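Local coordinates for protein ABC transporter (Thermotoga maritima, PDB 1JI0) that binds ATP and probably hydrolyses it to power branched-chain amino acid transport across the membrane, as the ATPase subunit of an ABC transporter, at residues 12-17 against 54-59; 23-28 against 210-215; 32-37 against 190-195; 82-87 against 159-164. One frame throughout, in Å; residues are numbered along the deposited sequence.

Contact 1: 12-17 against 54-59. With ATP (adenosine-5'-triphosphate), chain B.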
# COMPACT_ATOMS: atom_id res chain seq x y z
N LEU A 12 15.76 8.14 -6.40
CA LEU A 12 16.05 7.10 -5.42
C LEU A 12 16.90 5.97 -5.99
O LEU A 12 16.63 5.46 -7.07
CB LEU A 12 14.75 6.51 -4.87
CG LEU A 12 14.85 5.27 -3.98
CD1 LEU A 12 15.64 5.59 -2.73
CD2 LEU A 12 13.47 4.76 -3.63
N HIS A 13 17.93 5.61 -5.24
CA HIS A 13 18.83 4.51 -5.61
C HIS A 13 18.90 3.57 -4.43
O HIS A 13 19.06 4.01 -3.29
CB HIS A 13 20.24 5.04 -5.91
CG HIS A 13 20.42 5.49 -7.32
ND1 HIS A 13 20.76 4.62 -8.34
CD2 HIS A 13 20.26 6.70 -7.90
CE1 HIS A 13 20.79 5.29 -9.49
NE2 HIS A 13 20.49 6.55 -9.24
N VAL A 14 18.75 2.28 -4.69
CA VAL A 14 18.81 1.30 -3.61
C VAL A 14 19.69 0.14 -4.03
O VAL A 14 19.49 -0.47 -5.09
CB VAL A 14 17.42 0.78 -3.23
CG1 VAL A 14 17.54 -0.29 -2.15
CG2 VAL A 14 16.56 1.93 -2.72
N TYR A 15 20.68 -0.15 -3.19
CA TYR A 15 21.63 -1.24 -3.42
C TYR A 15 21.60 -2.15 -2.22
O TYR A 15 21.63 -1.68 -1.08
CB TYR A 15 23.05 -0.70 -3.54
CG TYR A 15 23.34 0.24 -4.69
CD1 TYR A 15 23.95 -0.23 -5.86
CD2 TYR A 15 23.11 1.61 -4.56
CE1 TYR A 15 24.33 0.66 -6.87
CE2 TYR A 15 23.48 2.50 -5.56
CZ TYR A 15 24.10 2.02 -6.71
OH TYR A 15 24.51 2.91 -7.68
N TYR A 16 21.52 -3.45 -2.45
CA TYR A 16 21.67 -4.38 -1.34
C TYR A 16 22.18 -5.75 -1.80
O TYR A 16 21.70 -6.33 -2.77
CB TYR A 16 20.31 -4.53 -0.65
CG TYR A 16 19.36 -5.25 -1.54
CD1 TYR A 16 19.39 -6.64 -1.61
CD2 TYR A 16 18.39 -4.55 -2.25
CE1 TYR A 16 18.44 -7.32 -2.36
CE2 TYR A 16 17.45 -5.23 -3.01
CZ TYR A 16 17.47 -6.61 -3.06
OH TYR A 16 16.52 -7.30 -3.79
N GLY A 17 23.21 -6.24 -1.10
CA GLY A 17 23.77 -7.54 -1.44
C GLY A 17 24.75 -7.44 -2.61
O GLY A 17 25.93 -7.13 -2.46
N GLY A 54 11.92 2.80 5.37
CA GLY A 54 13.20 2.74 6.06
C GLY A 54 13.62 1.35 6.48
O GLY A 54 14.31 1.18 7.49
N LEU A 55 13.22 0.34 5.71
CA LEU A 55 13.57 -1.04 6.01
C LEU A 55 14.81 -1.46 5.24
O LEU A 55 15.43 -2.48 5.53
CB LEU A 55 12.40 -1.97 5.68
CG LEU A 55 11.10 -1.62 6.40
CD1 LEU A 55 10.00 -2.60 6.00
CD2 LEU A 55 11.33 -1.66 7.90
N VAL A 56 15.16 -0.68 4.23
CA VAL A 56 16.35 -0.94 3.44
C VAL A 56 16.97 0.44 3.22
O VAL A 56 16.25 1.43 3.20
CB VAL A 56 16.00 -1.61 2.09
CG1 VAL A 56 15.11 -0.72 1.26
CG2 VAL A 56 17.27 -1.93 1.33
N ARG A 57 18.28 0.50 3.08
CA ARG A 57 18.95 1.79 2.93
C ARG A 57 18.89 2.42 1.54
O ARG A 57 18.98 1.74 0.52
CB ARG A 57 20.42 1.68 3.35
CG ARG A 57 21.16 3.01 3.31
CD ARG A 57 22.65 2.83 3.54
NE ARG A 57 23.38 4.08 3.34
CZ ARG A 57 23.25 5.15 4.11
NH1 ARG A 57 23.95 6.24 3.85
NH2 ARG A 57 22.43 5.12 5.15
N ALA A 58 18.75 3.74 1.53
CA ALA A 58 18.72 4.50 0.29
C ALA A 58 20.11 5.12 0.14
O ALA A 58 20.45 6.06 0.86
CB ALA A 58 17.66 5.59 0.36
N GLN A 59 20.90 4.59 -0.78
CA GLN A 59 22.27 5.06 -1.01
C GLN A 59 22.30 6.43 -1.69
O GLN A 59 23.28 7.17 -1.57
CB GLN A 59 23.03 4.06 -1.88
CG GLN A 59 22.74 2.59 -1.57
CD GLN A 59 23.32 2.14 -0.24
OE1 GLN A 59 23.38 0.94 0.05
NE2 GLN A 59 23.75 3.10 0.58
PG ATP B . 7.52 -8.53 -4.46
O1G ATP B . 6.85 -9.82 -4.71
O2G ATP B . 6.63 -7.35 -4.46
O3G ATP B . 8.53 -8.61 -3.34
PB ATP B . 9.20 -6.97 -6.30
O1B ATP B . 9.17 -6.91 -7.80
O2B ATP B . 8.72 -5.82 -5.55
O3B ATP B . 8.37 -8.28 -5.81
PA ATP B . 11.80 -6.86 -4.95
O1A ATP B . 11.40 -7.08 -3.55
O2A ATP B . 12.31 -5.51 -5.32
O3A ATP B . 10.64 -7.37 -5.92
O5' ATP B . 12.87 -7.94 -5.30
C5' ATP B . 13.43 -8.01 -6.62
C4' ATP B . 14.84 -7.52 -6.66
O4' ATP B . 15.64 -8.44 -5.86
C3' ATP B . 15.43 -7.58 -8.04
O3' ATP B . 16.08 -6.33 -8.34
C2' ATP B . 16.37 -8.75 -7.98
O2' ATP B . 17.49 -8.64 -8.86
C1' ATP B . 16.88 -8.65 -6.53
N9 ATP B . 17.56 -9.88 -5.97
C8 ATP B . 17.47 -10.38 -4.68
N7 ATP B . 18.17 -11.45 -4.45
C5 ATP B . 18.78 -11.69 -5.67
C6 ATP B . 19.68 -12.71 -6.12
N6 ATP B . 20.09 -13.66 -5.29
N1 ATP B . 20.12 -12.68 -7.40
C2 ATP B . 19.70 -11.71 -8.23
N3 ATP B . 18.86 -10.70 -7.94
C4 ATP B . 18.42 -10.75 -6.62

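Contact 2: 23-28 against 210-215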
# COMPACT_ATOMS: atom_id res chain seq x y z
N LYS A 23 17.32 2.03 -9.49
CA LYS A 23 18.31 2.88 -10.14
C LYS A 23 17.90 4.31 -10.45
O LYS A 23 17.91 4.71 -11.61
CB LYS A 23 18.78 2.20 -11.43
CG LYS A 23 19.09 0.73 -11.25
CD LYS A 23 19.37 0.07 -12.59
CE LYS A 23 19.64 -1.41 -12.42
NZ LYS A 23 19.82 -2.06 -13.75
N GLY A 24 17.57 5.09 -9.43
CA GLY A 24 17.21 6.49 -9.62
C GLY A 24 15.79 6.76 -10.10
O GLY A 24 15.60 7.33 -11.17
N ILE A 25 14.80 6.38 -9.31
CA ILE A 25 13.42 6.61 -9.71
C ILE A 25 12.82 7.84 -9.02
O ILE A 25 13.29 8.25 -7.96
CB ILE A 25 12.53 5.40 -9.36
CG1 ILE A 25 12.56 5.15 -7.85
CG2 ILE A 25 13.01 4.16 -10.14
CD1 ILE A 25 11.52 4.19 -7.38
N ASP A 26 11.80 8.42 -9.65
CA ASP A 26 11.09 9.59 -9.11
C ASP A 26 9.61 9.22 -9.05
O ASP A 26 9.09 8.61 -9.98
CB ASP A 26 11.25 10.80 -10.04
CG ASP A 26 12.71 11.19 -10.25
OD1 ASP A 26 13.38 11.59 -9.28
OD2 ASP A 26 13.17 11.09 -11.41
N LEU A 27 8.94 9.58 -7.97
CA LEU A 27 7.51 9.29 -7.80
C LEU A 27 6.88 10.35 -6.93
O LEU A 27 7.54 10.92 -6.07
CB LEU A 27 7.27 7.97 -7.07
CG LEU A 27 7.93 6.64 -7.37
CD1 LEU A 27 7.71 5.73 -6.16
CD2 LEU A 27 7.34 6.04 -8.63
N LYS A 28 5.59 10.59 -7.14
CA LYS A 28 4.84 11.54 -6.33
C LYS A 28 3.50 10.91 -6.04
O LYS A 28 2.90 10.29 -6.91
CB LYS A 28 4.65 12.87 -7.06
CG LYS A 28 5.93 13.67 -7.21
CD LYS A 28 5.64 15.06 -7.74
CE LYS A 28 6.92 15.82 -8.03
NZ LYS A 28 6.62 17.15 -8.64
N TYR A 210 2.77 4.10 -12.23
CA TYR A 210 4.18 4.11 -12.61
C TYR A 210 4.55 2.67 -12.99
O TYR A 210 4.23 1.73 -12.26
CB TYR A 210 5.06 4.55 -11.43
CG TYR A 210 4.91 5.99 -11.02
CD1 TYR A 210 3.95 6.39 -10.10
CD2 TYR A 210 5.76 6.97 -11.55
CE1 TYR A 210 3.84 7.73 -9.71
CE2 TYR A 210 5.65 8.30 -11.17
CZ TYR A 210 4.69 8.67 -10.25
OH TYR A 210 4.58 9.99 -9.89
N VAL A 211 5.21 2.51 -14.12
CA VAL A 211 5.61 1.18 -14.57
C VAL A 211 7.09 0.99 -14.29
O VAL A 211 7.94 1.63 -14.91
CB VAL A 211 5.34 0.98 -16.08
CG1 VAL A 211 5.72 -0.43 -16.49
CG2 VAL A 211 3.88 1.22 -16.38
N LEU A 212 7.39 0.10 -13.34
CA LEU A 212 8.76 -0.20 -12.93
C LEU A 212 9.29 -1.45 -13.65
O LEU A 212 8.67 -2.51 -13.60
CB LEU A 212 8.80 -0.40 -11.41
CG LEU A 212 10.12 -0.60 -10.64
CD1 LEU A 212 10.94 0.68 -10.64
CD2 LEU A 212 9.80 -0.99 -9.20
N GLU A 213 10.43 -1.31 -14.32
CA GLU A 213 11.06 -2.42 -15.02
C GLU A 213 12.54 -2.42 -14.68
O GLU A 213 13.25 -1.46 -14.99
CB GLU A 213 10.90 -2.28 -16.54
CG GLU A 213 9.47 -2.34 -17.03
CD GLU A 213 9.37 -2.61 -18.52
OE1 GLU A 213 10.18 -2.04 -19.29
OE2 GLU A 213 8.47 -3.39 -18.93
N THR A 214 12.99 -3.48 -14.02
CA THR A 214 14.39 -3.62 -13.61
C THR A 214 14.92 -2.36 -12.93
O THR A 214 15.89 -1.76 -13.38
CB THR A 214 15.30 -3.99 -14.81
OG1 THR A 214 14.81 -5.18 -15.44
CG2 THR A 214 16.72 -4.27 -14.33
N GLY A 215 14.25 -1.95 -11.85
CA GLY A 215 14.68 -0.79 -11.09
C GLY A 215 14.51 0.60 -11.68
O GLY A 215 14.99 1.56 -11.09
O HOH W 1 17.18 -1.29 -15.41
O HOH W 2 1.65 11.12 -9.19

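Contact 3: 32-37 against 190-195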
# COMPACT_ATOMS: atom_id res chain seq x y z
N GLY A 32 -5.01 12.49 -1.22
CA GLY A 32 -6.32 12.00 -1.62
C GLY A 32 -6.38 11.11 -2.85
O GLY A 32 -7.46 10.72 -3.27
N GLN A 33 -5.23 10.77 -3.42
CA GLN A 33 -5.23 9.92 -4.60
C GLN A 33 -4.73 8.51 -4.34
O GLN A 33 -4.18 8.21 -3.27
CB GLN A 33 -4.35 10.53 -5.70
CG GLN A 33 -4.92 11.79 -6.35
CD GLN A 33 -4.06 12.28 -7.50
OE1 GLN A 33 -3.31 11.52 -8.09
NE2 GLN A 33 -4.18 13.56 -7.82
N ILE A 34 -4.96 7.63 -5.30
CA ILE A 34 -4.47 6.26 -5.23
C ILE A 34 -3.43 6.22 -6.33
O ILE A 34 -3.76 6.44 -7.50
CB ILE A 34 -5.56 5.22 -5.55
CG1 ILE A 34 -6.56 5.11 -4.39
CG2 ILE A 34 -4.90 3.86 -5.83
CD1 ILE A 34 -7.82 4.31 -4.75
N VAL A 35 -2.18 5.98 -5.96
CA VAL A 35 -1.11 5.89 -6.95
C VAL A 35 -0.63 4.45 -6.94
O VAL A 35 -0.49 3.85 -5.88
CB VAL A 35 0.07 6.82 -6.59
CG1 VAL A 35 1.27 6.49 -7.48
CG2 VAL A 35 -0.34 8.26 -6.80
N THR A 36 -0.38 3.89 -8.11
CA THR A 36 0.07 2.52 -8.15
C THR A 36 1.41 2.36 -8.86
O THR A 36 1.73 3.06 -9.83
CB THR A 36 -0.98 1.59 -8.80
OG1 THR A 36 -0.55 0.23 -8.67
CG2 THR A 36 -1.17 1.93 -10.28
N LEU A 37 2.20 1.45 -8.33
CA LEU A 37 3.50 1.12 -8.89
C LEU A 37 3.31 -0.31 -9.35
O LEU A 37 3.01 -1.19 -8.54
CB LEU A 37 4.56 1.23 -7.80
CG LEU A 37 6.02 0.91 -8.09
CD1 LEU A 37 6.55 1.79 -9.22
CD2 LEU A 37 6.82 1.14 -6.80
N THR A 190 -8.34 8.85 2.31
CA THR A 190 -7.03 8.25 2.52
C THR A 190 -6.15 8.17 1.26
O THR A 190 -6.58 7.69 0.22
CB THR A 190 -7.20 6.84 3.11
OG1 THR A 190 -8.02 6.93 4.29
CG2 THR A 190 -5.87 6.25 3.48
N THR A 191 -4.92 8.66 1.38
CA THR A 191 -3.96 8.64 0.29
C THR A 191 -3.34 7.25 0.28
O THR A 191 -2.92 6.76 1.33
CB THR A 191 -2.87 9.69 0.50
OG1 THR A 191 -3.48 10.98 0.65
CG2 THR A 191 -1.91 9.73 -0.69
N ILE A 192 -3.28 6.63 -0.89
CA ILE A 192 -2.75 5.28 -1.02
C ILE A 192 -1.66 5.10 -2.06
O ILE A 192 -1.72 5.68 -3.15
CB ILE A 192 -3.90 4.30 -1.39
CG1 ILE A 192 -4.94 4.27 -0.27
CG2 ILE A 192 -3.35 2.89 -1.66
CD1 ILE A 192 -6.21 3.50 -0.62
N LEU A 193 -0.65 4.29 -1.72
CA LEU A 193 0.42 3.93 -2.64
C LEU A 193 0.28 2.42 -2.74
O LEU A 193 0.54 1.68 -1.79
CB LEU A 193 1.82 4.32 -2.12
CG LEU A 193 2.95 3.99 -3.12
CD1 LEU A 193 2.56 4.43 -4.51
CD2 LEU A 193 4.23 4.70 -2.75
N LEU A 194 -0.18 1.96 -3.90
CA LEU A 194 -0.44 0.56 -4.15
C LEU A 194 0.55 -0.10 -5.10
O LEU A 194 0.71 0.34 -6.24
CB LEU A 194 -1.86 0.43 -4.73
CG LEU A 194 -2.41 -0.91 -5.21
CD1 LEU A 194 -2.67 -1.82 -4.00
CD2 LEU A 194 -3.71 -0.68 -5.98
N VAL A 195 1.23 -1.14 -4.62
CA VAL A 195 2.17 -1.88 -5.44
C VAL A 195 1.45 -3.18 -5.83
O VAL A 195 0.93 -3.88 -4.97
CB VAL A 195 3.45 -2.22 -4.65
CG1 VAL A 195 4.25 -3.27 -5.41
CG2 VAL A 195 4.29 -0.97 -4.46

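Contact 4: 82-87 against 159-164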
# COMPACT_ATOMS: atom_id res chain seq x y z
N GLY A 82 3.07 8.48 10.52
CA GLY A 82 1.81 8.33 9.81
C GLY A 82 1.84 7.48 8.57
O GLY A 82 0.83 7.39 7.87
N ILE A 83 2.98 6.86 8.28
CA ILE A 83 3.08 5.99 7.11
C ILE A 83 2.83 4.54 7.52
O ILE A 83 3.65 3.93 8.20
CB ILE A 83 4.46 6.08 6.43
CG1 ILE A 83 4.64 7.47 5.81
CG2 ILE A 83 4.59 5.01 5.34
CD1 ILE A 83 5.92 7.62 5.02
N ALA A 84 1.69 3.99 7.09
CA ALA A 84 1.32 2.62 7.39
C ALA A 84 1.63 1.71 6.21
O ALA A 84 1.37 2.07 5.05
CB ALA A 84 -0.16 2.53 7.72
N LEU A 85 2.19 0.53 6.49
CA LEU A 85 2.52 -0.42 5.44
C LEU A 85 1.89 -1.79 5.69
O LEU A 85 2.04 -2.36 6.77
CB LEU A 85 4.04 -0.59 5.34
CG LEU A 85 4.57 -1.77 4.52
CD1 LEU A 85 4.08 -1.69 3.08
CD2 LEU A 85 6.08 -1.79 4.56
N VAL A 86 1.15 -2.28 4.70
CA VAL A 86 0.54 -3.61 4.77
C VAL A 86 1.39 -4.40 3.78
O VAL A 86 1.13 -4.41 2.58
CB VAL A 86 -0.93 -3.61 4.29
CG1 VAL A 86 -1.53 -5.00 4.47
CG2 VAL A 86 -1.75 -2.60 5.09
N PRO A 87 2.44 -5.07 4.29
CA PRO A 87 3.39 -5.87 3.51
C PRO A 87 2.78 -7.12 2.89
O PRO A 87 1.63 -7.44 3.15
CB PRO A 87 4.45 -6.22 4.54
CG PRO A 87 3.61 -6.45 5.76
CD PRO A 87 2.65 -5.28 5.73
N LYS A 159 -1.61 8.48 7.38
CA LYS A 159 -1.55 9.70 6.59
C LYS A 159 -1.20 9.24 5.18
O LYS A 159 -1.43 9.95 4.19
CB LYS A 159 -0.46 10.64 7.13
CG LYS A 159 -0.86 11.32 8.44
CD LYS A 159 0.18 12.32 8.88
CE LYS A 159 -0.24 13.02 10.17
NZ LYS A 159 0.72 14.10 10.54
N LEU A 160 -0.65 8.04 5.10
CA LEU A 160 -0.28 7.42 3.83
C LEU A 160 -0.40 5.91 4.01
O LEU A 160 0.29 5.32 4.85
CB LEU A 160 1.16 7.76 3.46
CG LEU A 160 1.65 7.61 2.01
CD1 LEU A 160 2.94 6.82 2.02
CD2 LEU A 160 0.61 6.94 1.12
N LEU A 161 -1.30 5.29 3.25
CA LEU A 161 -1.47 3.84 3.35
C LEU A 161 -0.76 3.16 2.18
O LEU A 161 -1.11 3.39 1.02
CB LEU A 161 -2.96 3.48 3.34
CG LEU A 161 -3.36 1.99 3.31
CD1 LEU A 161 -2.84 1.28 4.56
CD2 LEU A 161 -4.88 1.86 3.23
N MSE A 162 0.25 2.36 2.49
CA MSE A 162 1.01 1.64 1.47
C MSE A 162 0.61 0.17 1.54
O MSE A 162 0.45 -0.38 2.63
CB MSE A 162 2.51 1.79 1.70
CG MSE A 162 2.98 3.25 1.76
SE MSE A 162 4.88 3.49 1.59
CE MSE A 162 5.00 3.66 -0.31
N MSE A 163 0.45 -0.46 0.38
CA MSE A 163 0.04 -1.86 0.33
C MSE A 163 0.86 -2.60 -0.72
O MSE A 163 0.96 -2.16 -1.87
CB MSE A 163 -1.45 -1.95 -0.01
CG MSE A 163 -2.36 -1.12 0.89
SE MSE A 163 -4.25 -1.26 0.39
CE MSE A 163 -4.63 0.59 0.12
N ASP A 164 1.44 -3.73 -0.32
CA ASP A 164 2.26 -4.52 -1.23
C ASP A 164 1.49 -5.76 -1.66
O ASP A 164 1.26 -6.67 -0.87
CB ASP A 164 3.58 -4.93 -0.54
CG ASP A 164 4.62 -5.45 -1.52
OD1 ASP A 164 4.32 -5.58 -2.73
OD2 ASP A 164 5.75 -5.74 -1.09
O HOH W 3 -0.74 -6.00 1.12

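Contact 1: 12-17 against 54-59
Val-14 and Val-56 reach toward each other tip to tip, with CG1 of Val-14 3.9 Å from CG2 of Val-56, and they mark the tight side of this contact. In Val-14 the touching methyl lies opposite the backbone N (chi1 177°), and the same CG1 rests against Arg-57 O at 3.7 Å. Further along, CD1 of Leu-12 packs on CB of Ala-58 at 3.7 Å. Helix 45-52 closes over this apolar patch: Thr-47 touches Val-14, while Ser-50 and Ala-51 touch Val-56. The other side is looser and partly open to solvent. There Gln-59 N gives a weak, bent bond to His-13 O (3.2 Å, 126° at the hydrogen). CB of Gln-59 lies 3.6 Å from CD2 of Tyr-15. The Tyr-15 ring stacks on His-20, which is also hydrogen-bonded to His-13. An alanine in place of Tyr-15 would lose this ring and would probably leave His-20 without its stacking partner and CB of Gln-59 without the ring beside it. Beyond it, Tyr-16 comes unusually close to the nucleotide, its OH modelled 2.5 Å from O4' of the ATP ribose. Tyr-16 is placed as the aromatic residue of the A-loop in ABC ATPases would be, on the antiparallel beta subdomain.

Contact 2: 23-28 against 210-215
Lys-23 N donates a nearly straight bond to Gly-215 O (2.9 Å, 168° at the hydrogen). Its extended side chain then runs alongside Thr-214, pointing the same way, and a water accepts from Lys-23 NZ while donating to Thr-214 O. Gly-24 and Ile-25 both face Leu-12 in a G1 beta bulge, where the chain turns its corner. Ile-25 crosses Leu-212 at about a right angle, with its CG2 4.1 Å from CD1 of Leu-212. CG2 takes this place because it sits beside the backbone N, leaving CG1 in the crowded position (chi1 60°). Here the antiparallel beta subdomain of the ABC ATPase meets the mixed sheet of the nucleotide-binding core. Strands 25-28 and 210-213 belong to different sheets, their axes 9.6 Å apart at closest, and the bonds between them run through side chains and turns. At Leu-27, CD2 lies over one face of the Tyr-210 ring in a CH-pi contact, 3.5 Å from the centroid and 16° off the ring normal. Lys-28 N donates to Tyr-210 OH at 3.0 Å, and a water hydrogen-bonded to that hydroxyl also donates to Lys-28 O.

Contact 3: 32-37 against 190-195
Both faces of the Leu-194 carbonyl are used, each by one donor from the strand alongside. Thr-36 OG1 bonds to Leu-194 O at 2.7 Å from well above the carbonyl plane (41° out of it), and Leu-37 N bonds to the same oxygen at 2.8 Å from the opposite face. The carbonyls of Gln-33 and Val-35 are met almost head-on instead, by Ile-192 N and Leu-194 N respectively. This is the parallel pairing at the centre of a P-loop NTPase sheet: strand 34-37 leads toward the P-loop, and strand 192-195 runs beside it in the same direction. Val-35 N completes the backbone set, donating to Ile-192 O at 2.9 Å. The hydroxyl of Thr-36 reaches its acceptor because OG1 stands anti to the backbone N (chi1 -173°), which sets it beside its own carbonyl carbon, on the side of Leu-194 O.

Before the strands begin, Thr-191 OG1 accepts from Gly-32 N at 2.8 Å. A valine in place of Thr-191 would lose the hydroxyl and is likely to leave Gly-32 N without this acceptor just before the strand. Ile-34 and Ile-192 lie side by side on the face of Thr-36 and Leu-194, where helix 172-187 packs. Helix 45-52 packs against Leu-37, Leu-193 and Val-195 on the reverse face. There CD1 of Leu-193 touches CG1 of Val-35 at 3.8 Å, and CG2 of Val-195 lies 4.0 Å from both CB and CD2 of Leu-37.

Contact 4: 82-87 against 159-164
Gly-82 O takes two donors from segment 159-164, one just before its strand and one at the strand's first residue. Lys-159 N reaches it at 2.7 Å in the carbonyl plane, on a lone pair, while Leu-160 N stands farther off at 3.2 Å and tilted from that plane. Gly-82 ends a helix in a Schellman motif, and a side chain there would clash with Lys-159 CG. From this point the bonds alternate between the parallel strands. Ala-84 N donates to Leu-160 O at 3.0 Å, and Ala-84 O accepts from Met-162 N at 2.8 Å. Val-86 N then donates to Met-162 O at 2.9 Å, and Asp-164 N returns to Val-86 O at 3.0 Å. Strand 160-164 is satisfied on its other edge as well, where Leu-161 and Met-163 bond to the backbone of segment 190-195. A water sits within donating distance of both Val-86 O and Asp-164 O, though it has more acceptors around it than protons to give.

The side chains fill the two faces. On one, the selenium SE of Met-162 (selenomethionine) lies 4.1 Å from CG2 of Ile-83, and helix 45-52 packs on Met-162. On the reverse, CD1 of Leu-161 meets CG2 of Val-86 at 4.1 Å, under helix 142-154. At the strand end, OD2 of Asp-164 is hydrogen-bonded to OG1 of Thr-46 in the P-loop. A run of apolar residues ending in an aspartate that touches ATP, with Glu-165 next in the pocket, fits the Walker B strand of ABC ATPases.

In the fold
From the N terminus, strand 5-16 supplies 12-17, and contact 1 closes the first loop when the chain returns at 54-59, past the P-loop and helix 45-52. Segments 23-28 and 32-37 leave from inside that loop for much later partners, so contacts 2 and 3 both cross contact 1. Contact 4 opens only after contact 1 has closed, and its loop, 82-87 to 159-164, is nested inside contact 3, which lies inside contact 2. Each of contacts 3 and 4 pairs two strands of the core sheet, and they lie side by side because 160-164 and 192-196 are neighbours in it. Contact 2 ties that sheet to the antiparallel one, whose strand 5-16 carries the first half of contact 1.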